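PDB 7K3P: UDP-glucose 4-epimerase from Campylobacter jejuni subsp. jejuni serotype O:2, which interconverts UDP-glucose and UDP-galactose with the help of bound NAD, and probably also their N-acetylated counterparts. Local coordinates for residues A196-P207 with K214-R224; E282-S291 with L330-F338. The protein carries 2 engineered substitutions. All blocks are in the same frame, centred on the assembly; numbering follows the deposited sequence.

Contact 1: residues A196-P207 with K214-R224; sequences ACMDYTLGQRYP and KVAAECAAGKR. With NAD (nicotinamide-adenine-dinucleotide), chain C.
Arg224 holds the backbone of loop 196-207 at its turn. NH1 and NH2 both point at Gln204 O, at 2.8 Å and 3.2 Å. Both bonds lie in the carbonyl plane and close to the guanidinium plane. The other side of the same group, NE with NH2, grips Glu218 OE1 in a salt bridge, NH2 to OE1 being 2.8 Å. This double grip fixes the rotation of the guanidinium. NH2 also makes a weak bond to Thr201 O. The second carboxylate oxygen, Glu218 OE2, accepts the hydroxyl of Thr201 OG1 at 2.9 Å, from the syn side but tilted out of the carboxylate plane. The packing is tightest beside this network, where Pro207 CG presses on Val215 CG2 at 3.2 Å. Helix 212-220 ends in a Schellman motif, with Gly222 at positive phi. Arg224 follows it and folds back onto Glu218 of the last turn. Toward solvent the contact is made by one exposed side chain, Leu202. With CG anti to its N (chi1 -164°), it lays CD1 over one face of the Glu218 carboxylate and 3.9 Å from Lys223 CB. At the other end, Lys214 NZ gives a bond of 3.1 Å to Ala196 O and a salt bridge to Glu341. Cys197 is tied to Cys344 by a disulfide. Ala196 CB and Met198 CE border the NAD pocket, CB lying 3.6 Å from the nicotinamide oxygen O7N.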
# COMPACT_ATOMS: atom_id res chain seq x y z
N ALA A 196 -9.72 23.65 8.46
CA ALA A 196 -8.46 23.15 7.89
C ALA A 196 -8.04 23.97 6.68
O ALA A 196 -8.84 24.21 5.77
CB ALA A 196 -8.56 21.69 7.54
N CYS A 197 -6.78 24.42 6.67
CA CYS A 197 -6.24 25.19 5.55
C CYS A 197 -5.75 24.26 4.46
O CYS A 197 -4.78 23.53 4.65
CB CYS A 197 -5.05 26.04 5.98
SG CYS A 197 -5.41 27.22 7.25
N MET A 198 -6.42 24.30 3.32
CA MET A 198 -5.99 23.51 2.18
C MET A 198 -5.61 24.42 1.02
O MET A 198 -6.33 25.37 0.70
CB MET A 198 -7.05 22.49 1.81
CG MET A 198 -7.13 21.40 2.86
SD MET A 198 -8.53 20.30 2.67
CE MET A 198 -8.59 19.62 4.32
N ASP A 199 -4.47 24.13 0.41
CA ASP A 199 -3.91 24.99 -0.62
C ASP A 199 -4.55 24.76 -1.99
O ASP A 199 -4.43 25.60 -2.87
CB ASP A 199 -2.38 24.79 -0.69
CG ASP A 199 -1.69 25.10 0.64
OD1 ASP A 199 -2.19 25.95 1.39
OD2 ASP A 199 -0.64 24.47 0.93
N TYR A 200 -5.24 23.63 -2.15
CA TYR A 200 -5.79 23.27 -3.46
C TYR A 200 -7.30 23.46 -3.61
O TYR A 200 -7.86 23.19 -4.67
CB TYR A 200 -5.37 21.84 -3.83
CG TYR A 200 -3.90 21.76 -4.13
CD1 TYR A 200 -2.96 21.66 -3.11
CD2 TYR A 200 -3.44 21.85 -5.44
CE1 TYR A 200 -1.60 21.61 -3.40
CE2 TYR A 200 -2.10 21.80 -5.74
CZ TYR A 200 -1.18 21.68 -4.72
OH TYR A 200 0.16 21.64 -5.02
N THR A 201 -7.95 23.95 -2.56
CA THR A 201 -9.40 24.13 -2.60
C THR A 201 -9.83 25.39 -3.35
O THR A 201 -10.73 25.34 -4.19
CB THR A 201 -10.02 24.10 -1.18
OG1 THR A 201 -9.41 25.11 -0.37
CG2 THR A 201 -9.82 22.74 -0.54
N LEU A 202 -9.18 26.52 -3.06
CA LEU A 202 -9.62 27.80 -3.61
C LEU A 202 -9.58 27.82 -5.15
O LEU A 202 -10.38 28.50 -5.79
CB LEU A 202 -8.79 28.96 -3.03
CG LEU A 202 -9.34 30.38 -3.20
CD1 LEU A 202 -10.68 30.55 -2.49
CD2 LEU A 202 -8.34 31.41 -2.68
N GLY A 203 -8.66 27.05 -5.73
CA GLY A 203 -8.54 26.96 -7.17
C GLY A 203 -9.56 26.05 -7.86
O GLY A 203 -9.58 25.97 -9.08
N GLN A 204 -10.37 25.34 -7.07
CA GLN A 204 -11.47 24.53 -7.63
C GLN A 204 -12.74 25.38 -7.67
O GLN A 204 -13.20 25.87 -6.63
CB GLN A 204 -11.71 23.28 -6.77
CG GLN A 204 -10.56 22.28 -6.71
CD GLN A 204 -10.83 21.15 -5.72
OE1 GLN A 204 -11.82 20.42 -5.84
NE2 GLN A 204 -9.95 21.00 -4.72
N ARG A 205 -13.31 25.53 -8.86
CA ARG A 205 -14.48 26.40 -9.01
C ARG A 205 -15.74 25.75 -8.45
O ARG A 205 -16.61 26.43 -7.90
CB ARG A 205 -14.68 26.75 -10.48
CG ARG A 205 -15.56 27.97 -10.73
CD ARG A 205 -15.50 28.40 -12.21
NE ARG A 205 -14.15 28.83 -12.60
CZ ARG A 205 -13.21 28.03 -13.11
NH1 ARG A 205 -13.46 26.74 -13.30
NH2 ARG A 205 -12.02 28.52 -13.43
N TYR A 206 -15.83 24.42 -8.58
CA TYR A 206 -17.02 23.68 -8.16
C TYR A 206 -16.66 22.48 -7.28
O TYR A 206 -16.86 21.34 -7.69
CB TYR A 206 -17.80 23.21 -9.39
CG TYR A 206 -17.99 24.28 -10.44
CD1 TYR A 206 -18.67 25.45 -10.15
CD2 TYR A 206 -17.48 24.12 -11.73
CE1 TYR A 206 -18.84 26.43 -11.10
CE2 TYR A 206 -17.65 25.11 -12.70
CZ TYR A 206 -18.34 26.26 -12.37
OH TYR A 206 -18.51 27.25 -13.30
N PRO A 207 -16.12 22.73 -6.08
CA PRO A 207 -15.67 21.61 -5.23
C PRO A 207 -16.81 20.71 -4.74
O PRO A 207 -17.98 21.12 -4.73
CB PRO A 207 -14.98 22.32 -4.06
CG PRO A 207 -15.48 23.74 -4.10
CD PRO A 207 -15.74 24.04 -5.54
N LYS A 214 -15.56 24.65 4.06
CA LYS A 214 -14.39 25.37 3.56
C LYS A 214 -14.81 26.42 2.51
O LYS A 214 -14.41 27.58 2.59
CB LYS A 214 -13.36 24.39 2.98
CG LYS A 214 -12.08 25.04 2.45
CD LYS A 214 -11.28 25.73 3.56
CE LYS A 214 -9.89 26.15 3.08
NZ LYS A 214 -9.11 26.82 4.17
N VAL A 215 -15.64 26.01 1.56
CA VAL A 215 -16.14 26.92 0.53
C VAL A 215 -16.94 28.08 1.13
O VAL A 215 -16.75 29.25 0.76
CB VAL A 215 -17.01 26.16 -0.49
CG1 VAL A 215 -17.77 27.13 -1.39
CG2 VAL A 215 -16.17 25.21 -1.32
N ALA A 216 -17.83 27.76 2.06
CA ALA A 216 -18.62 28.78 2.74
C ALA A 216 -17.70 29.78 3.45
O ALA A 216 -17.91 30.99 3.37
CB ALA A 216 -19.58 28.13 3.72
N ALA A 217 -16.70 29.27 4.16
CA ALA A 217 -15.70 30.10 4.83
C ALA A 217 -14.91 30.96 3.85
O ALA A 217 -14.66 32.15 4.11
CB ALA A 217 -14.76 29.22 5.66
N GLU A 218 -14.52 30.37 2.72
CA GLU A 218 -13.78 31.11 1.69
C GLU A 218 -14.60 32.27 1.11
O GLU A 218 -14.07 33.36 0.87
CB GLU A 218 -13.31 30.17 0.56
CG GLU A 218 -12.13 29.25 0.93
CD GLU A 218 -11.77 28.26 -0.18
OE1 GLU A 218 -12.60 28.08 -1.11
OE2 GLU A 218 -10.68 27.66 -0.13
N CYS A 219 -15.90 32.04 0.90
CA CYS A 219 -16.80 33.10 0.42
C CYS A 219 -16.96 34.21 1.46
O CYS A 219 -16.90 35.39 1.14
CB CYS A 219 -18.19 32.53 0.08
SG CYS A 219 -18.25 31.50 -1.40
N ALA A 220 -17.19 33.80 2.70
CA ALA A 220 -17.38 34.73 3.80
C ALA A 220 -16.13 35.58 4.04
O ALA A 220 -16.22 36.71 4.52
CB ALA A 220 -17.77 34.00 5.07
N ALA A 221 -14.96 35.03 3.71
CA ALA A 221 -13.72 35.76 3.92
C ALA A 221 -13.34 36.60 2.70
O ALA A 221 -12.27 37.23 2.68
CB ALA A 221 -12.60 34.81 4.29
N GLY A 222 -14.20 36.62 1.69
CA GLY A 222 -13.96 37.41 0.49
C GLY A 222 -12.94 36.79 -0.44
O GLY A 222 -12.41 37.46 -1.33
N LYS A 223 -12.66 35.50 -0.24
CA LYS A 223 -11.66 34.80 -1.05
C LYS A 223 -12.29 34.18 -2.30
O LYS A 223 -11.66 34.10 -3.36
CB LYS A 223 -10.98 33.71 -0.23
CG LYS A 223 -10.03 34.21 0.84
CD LYS A 223 -9.25 33.04 1.42
CE LYS A 223 -8.42 33.46 2.62
NZ LYS A 223 -7.76 32.28 3.27
N ARG A 224 -13.53 33.74 -2.16
CA ARG A 224 -14.23 33.09 -3.24
C ARG A 224 -15.45 33.94 -3.57
O ARG A 224 -16.15 34.42 -2.67
CB ARG A 224 -14.65 31.68 -2.82
CG ARG A 224 -15.47 30.93 -3.85
CD ARG A 224 -15.85 29.56 -3.32
NE ARG A 224 -14.68 28.71 -3.10
CZ ARG A 224 -14.14 27.92 -4.03
NH1 ARG A 224 -14.66 27.87 -5.25
NH2 ARG A 224 -13.07 27.18 -3.74
PA NAD C . -1.83 19.33 8.88
O1A NAD C . -1.08 19.59 7.59
O2A NAD C . -2.19 20.62 9.55
O5B NAD C . -0.93 18.52 9.89
C5B NAD C . 0.09 17.72 9.37
C4B NAD C . 1.32 17.91 10.18
O4B NAD C . 2.26 16.90 9.94
C3B NAD C . 2.00 19.28 9.84
O3B NAD C . 2.29 20.17 10.98
C2B NAD C . 3.20 18.86 8.96
O2B NAD C . 4.25 19.72 9.04
C1B NAD C . 3.49 17.52 9.55
N9A NAD C . 4.25 16.65 8.64
C8A NAD C . 3.92 16.32 7.38
N7A NAD C . 4.87 15.53 6.84
C5A NAD C . 5.84 15.33 7.74
C6A NAD C . 7.05 14.62 7.74
N6A NAD C . 7.45 13.88 6.57
N1A NAD C . 7.82 14.61 8.85
C2A NAD C . 7.47 15.28 9.96
N3A NAD C . 6.30 16.00 10.00
C4A NAD C . 5.48 16.04 8.91
O3 NAD C . -3.12 18.47 8.53
PN NAD C . -4.30 18.22 9.54
O1N NAD C . -3.90 18.63 10.94
O2N NAD C . -5.48 19.01 9.07
O5D NAD C . -4.64 16.67 9.49
C5D NAD C . -3.81 15.79 10.22
C4D NAD C . -4.16 14.34 9.94
O4D NAD C . -5.56 14.12 10.02
C3D NAD C . -3.64 13.81 8.61
O3D NAD C . -3.21 12.52 8.76
C2D NAD C . -4.80 13.77 7.71
O2D NAD C . -4.71 12.83 6.70
C1D NAD C . -5.95 13.51 8.73
N1N NAD C . -7.34 13.96 8.27
C2N NAD C . -7.53 15.33 8.18
C3N NAD C . -8.76 15.81 7.77
C7N NAD C . -8.98 17.30 7.66
O7N NAD C . -8.09 18.10 7.90
N7N NAD C . -10.26 17.78 7.26
C4N NAD C . -9.78 14.93 7.47
C5N NAD C . -9.58 13.57 7.56
C6N NAD C . -8.34 13.06 7.97

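Contact 2: residues E282-S291 with L330-F338; sequences EVIEAMKKVS and LELICKSAF
Two helices of the C-terminal part of the epimerase pack here, 282-291 against 330-338. Their axes come within 8.6 Å and cross at -64°. Ala286 sits where the backbones are close, its CB 3.7 Å from Leu330 CD1 and also against Cys334 SG. Leu330 CD1 also touches the Glu282 carbonyl and the side of Val283. Met287 sets out with CG anti to the backbone N and then bends at chi2 (62°) and chi3 (68°). The bends bring its CE against Cys334 CB at 3.5 Å, with Ala337 CB a little further off. The Met287 sulfur lies oblique to the Phe338 ring, 5.4 Å from SD to the centroid, a Met-aromatic contact. Ser291 covers one face of that ring. Its CB stands almost on the ring normal, 3.7 Å from the centroid, a CH-pi contact. The Ser291 hydroxyl turns back to Met287 O, which also takes the Ser291 backbone N-H from the opposite face of the carbonyl plane. Val290 spreads its two methyls over the second helix: CG1 lies 3.4 Å from Lys335 CA, and CG2 lies by Glu331 O. On the outer side, extended Lys289 meets Glu331 in a salt bridge. The 2.5 Å between Lys289 NZ and Glu331 OE2 is unusually short, so its exact geometry is doubtful. Leu212, Ile213 and Ala220 of helix 212-220 cover the buried side. With the small Ala286 and Cys334 near the crossing, this is an ordinary helix-helix interface in the smaller C-terminal region of an epimerase of the extended short-chain dehydrogenase/reductase type.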
# COMPACT_ATOMS: atom_id res chain seq x y z
N GLU A 282 -28.21 24.91 5.66
CA GLU A 282 -27.86 25.18 7.05
C GLU A 282 -26.49 25.85 7.18
O GLU A 282 -26.35 26.87 7.88
CB GLU A 282 -27.91 23.88 7.86
CG GLU A 282 -29.35 23.38 8.13
CD GLU A 282 -29.39 21.95 8.65
OE1 GLU A 282 -28.36 21.24 8.54
OE2 GLU A 282 -30.46 21.52 9.15
N VAL A 283 -25.50 25.30 6.49
CA VAL A 283 -24.14 25.82 6.55
C VAL A 283 -24.07 27.26 6.02
O VAL A 283 -23.38 28.11 6.58
CB VAL A 283 -23.15 24.91 5.78
CG1 VAL A 283 -21.80 25.59 5.64
CG2 VAL A 283 -23.01 23.56 6.50
N ILE A 284 -24.80 27.53 4.95
CA ILE A 284 -24.83 28.89 4.41
C ILE A 284 -25.41 29.87 5.42
O ILE A 284 -24.79 30.90 5.73
CB ILE A 284 -25.61 28.95 3.08
CG1 ILE A 284 -24.79 28.28 1.97
CG2 ILE A 284 -25.93 30.40 2.72
CD1 ILE A 284 -25.59 27.92 0.74
N GLU A 285 -26.59 29.54 5.95
CA GLU A 285 -27.24 30.38 6.96
C GLU A 285 -26.32 30.62 8.17
O GLU A 285 -26.08 31.76 8.57
CB GLU A 285 -28.57 29.78 7.42
CG GLU A 285 -29.51 30.77 8.14
CD GLU A 285 -30.70 30.10 8.84
OE1 GLU A 285 -30.75 30.13 10.09
OE2 GLU A 285 -31.59 29.57 8.15
N ALA A 286 -25.79 29.53 8.73
CA ALA A 286 -24.85 29.63 9.85
C ALA A 286 -23.60 30.46 9.52
O ALA A 286 -23.20 31.31 10.31
CB ALA A 286 -24.46 28.24 10.34
N MET A 287 -22.97 30.21 8.38
CA MET A 287 -21.76 30.96 8.04
C MET A 287 -22.05 32.46 7.90
O MET A 287 -21.26 33.30 8.36
CB MET A 287 -21.11 30.43 6.76
CG MET A 287 -19.75 31.06 6.47
SD MET A 287 -18.51 30.73 7.77
CE MET A 287 -18.28 28.96 7.56
N LYS A 288 -23.18 32.79 7.26
CA LYS A 288 -23.56 34.18 7.07
C LYS A 288 -23.81 34.87 8.42
O LYS A 288 -23.33 35.98 8.66
CB LYS A 288 -24.78 34.29 6.14
CG LYS A 288 -24.46 34.02 4.67
CD LYS A 288 -25.66 34.23 3.72
CE LYS A 288 -25.14 34.43 2.29
NZ LYS A 288 -26.20 34.63 1.26
N LYS A 289 -24.56 34.20 9.28
CA LYS A 289 -24.92 34.75 10.59
C LYS A 289 -23.69 35.01 11.46
O LYS A 289 -23.57 36.05 12.12
CB LYS A 289 -25.86 33.79 11.32
CG LYS A 289 -26.13 34.20 12.76
CD LYS A 289 -27.04 33.20 13.47
CE LYS A 289 -27.19 33.56 14.94
NZ LYS A 289 -28.12 32.65 15.65
N VAL A 290 -22.77 34.06 11.44
CA VAL A 290 -21.59 34.07 12.30
C VAL A 290 -20.50 35.02 11.79
O VAL A 290 -19.69 35.53 12.58
CB VAL A 290 -21.03 32.64 12.43
CG1 VAL A 290 -19.55 32.59 12.06
CG2 VAL A 290 -21.30 32.10 13.82
N SER A 291 -20.47 35.27 10.49
CA SER A 291 -19.47 36.15 9.91
C SER A 291 -19.99 37.56 9.67
O SER A 291 -19.20 38.51 9.58
CB SER A 291 -18.97 35.59 8.57
OG SER A 291 -19.99 35.70 7.58
N LEU A 330 -23.54 24.11 14.81
CA LEU A 330 -23.15 24.60 13.49
C LEU A 330 -22.59 26.01 13.52
O LEU A 330 -21.68 26.34 12.76
CB LEU A 330 -24.33 24.55 12.50
CG LEU A 330 -24.08 23.95 11.10
CD1 LEU A 330 -24.92 24.61 10.03
CD2 LEU A 330 -22.59 23.91 10.69
N GLU A 331 -23.12 26.85 14.40
CA GLU A 331 -22.62 28.22 14.48
C GLU A 331 -21.18 28.26 14.99
O GLU A 331 -20.34 29.00 14.45
CB GLU A 331 -23.56 29.12 15.32
CG GLU A 331 -24.84 29.51 14.56
CD GLU A 331 -25.79 30.41 15.37
OE1 GLU A 331 -25.33 31.06 16.33
OE2 GLU A 331 -26.99 30.45 15.03
N LEU A 332 -20.89 27.44 16.00
CA LEU A 332 -19.53 27.32 16.53
C LEU A 332 -18.57 26.77 15.48
O LEU A 332 -17.44 27.24 15.33
CB LEU A 332 -19.52 26.38 17.73
CG LEU A 332 -20.32 26.83 18.94
CD1 LEU A 332 -20.11 25.88 20.12
CD2 LEU A 332 -19.92 28.26 19.31
N ILE A 333 -19.04 25.76 14.76
CA ILE A 333 -18.23 25.13 13.72
C ILE A 333 -17.93 26.13 12.61
O ILE A 333 -16.78 26.29 12.20
CB ILE A 333 -18.89 23.86 13.19
CG1 ILE A 333 -18.94 22.81 14.30
CG2 ILE A 333 -18.13 23.32 11.98
CD1 ILE A 333 -19.93 21.70 14.05
N CYS A 334 -18.96 26.84 12.14
CA CYS A 334 -18.74 27.85 11.10
C CYS A 334 -17.87 29.00 11.59
O CYS A 334 -17.00 29.48 10.85
CB CYS A 334 -20.07 28.35 10.53
SG CYS A 334 -20.92 27.09 9.54
N LYS A 335 -18.09 29.44 12.83
CA LYS A 335 -17.24 30.47 13.44
C LYS A 335 -15.78 30.04 13.46
O LYS A 335 -14.88 30.80 13.07
CB LYS A 335 -17.71 30.79 14.86
CG LYS A 335 -16.83 31.81 15.60
CD LYS A 335 -16.67 33.10 14.79
CE LYS A 335 -16.07 34.23 15.62
NZ LYS A 335 -15.68 35.39 14.77
N SER A 336 -15.54 28.81 13.91
CA SER A 336 -14.20 28.24 13.91
C SER A 336 -13.59 28.23 12.50
O SER A 336 -12.47 28.69 12.29
CB SER A 336 -14.22 26.83 14.50
OG SER A 336 -12.98 26.17 14.32
N ALA A 337 -14.35 27.72 11.53
CA ALA A 337 -13.89 27.67 10.14
C ALA A 337 -13.56 29.07 9.64
O ALA A 337 -12.54 29.28 8.97
CB ALA A 337 -14.94 27.01 9.25
N PHE A 338 -14.44 30.02 9.97
CA PHE A 338 -14.28 31.39 9.53
C PHE A 338 -13.01 32.01 10.10
O PHE A 338 -12.23 32.62 9.37
CB PHE A 338 -15.49 32.23 9.94
CG PHE A 338 -15.43 33.65 9.46
CD1 PHE A 338 -15.21 33.93 8.11
CD2 PHE A 338 -15.60 34.71 10.34
CE1 PHE A 338 -15.15 35.24 7.66
CE2 PHE A 338 -15.55 36.02 9.90
CZ PHE A 338 -15.33 36.29 8.55

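Both contacts are partly buried and lie on the same side of the chain's centre, their centres 14 Å apart. Contact 1 runs from buried Lys214 and Glu218 out to exposed Leu202. Contact 2 is buried at Ala286, Met287 and Cys334 and exposed at Lys289. Helix 212-220 joins them. One side of it faces the loop of contact 1. Another packs on contact 2, where Ala217 N touches Met287 and Ala220 meets Phe338. Helix 330-343 also serves both, since Glu341 pairs with Lys214 and Lys223. Contact 1 fastens an irregular loop by hydrogen bonds from charged side chains to loop carbonyls. Contact 2 joins two regular helices mainly by apolar packing, with one salt bridge at its outer margin.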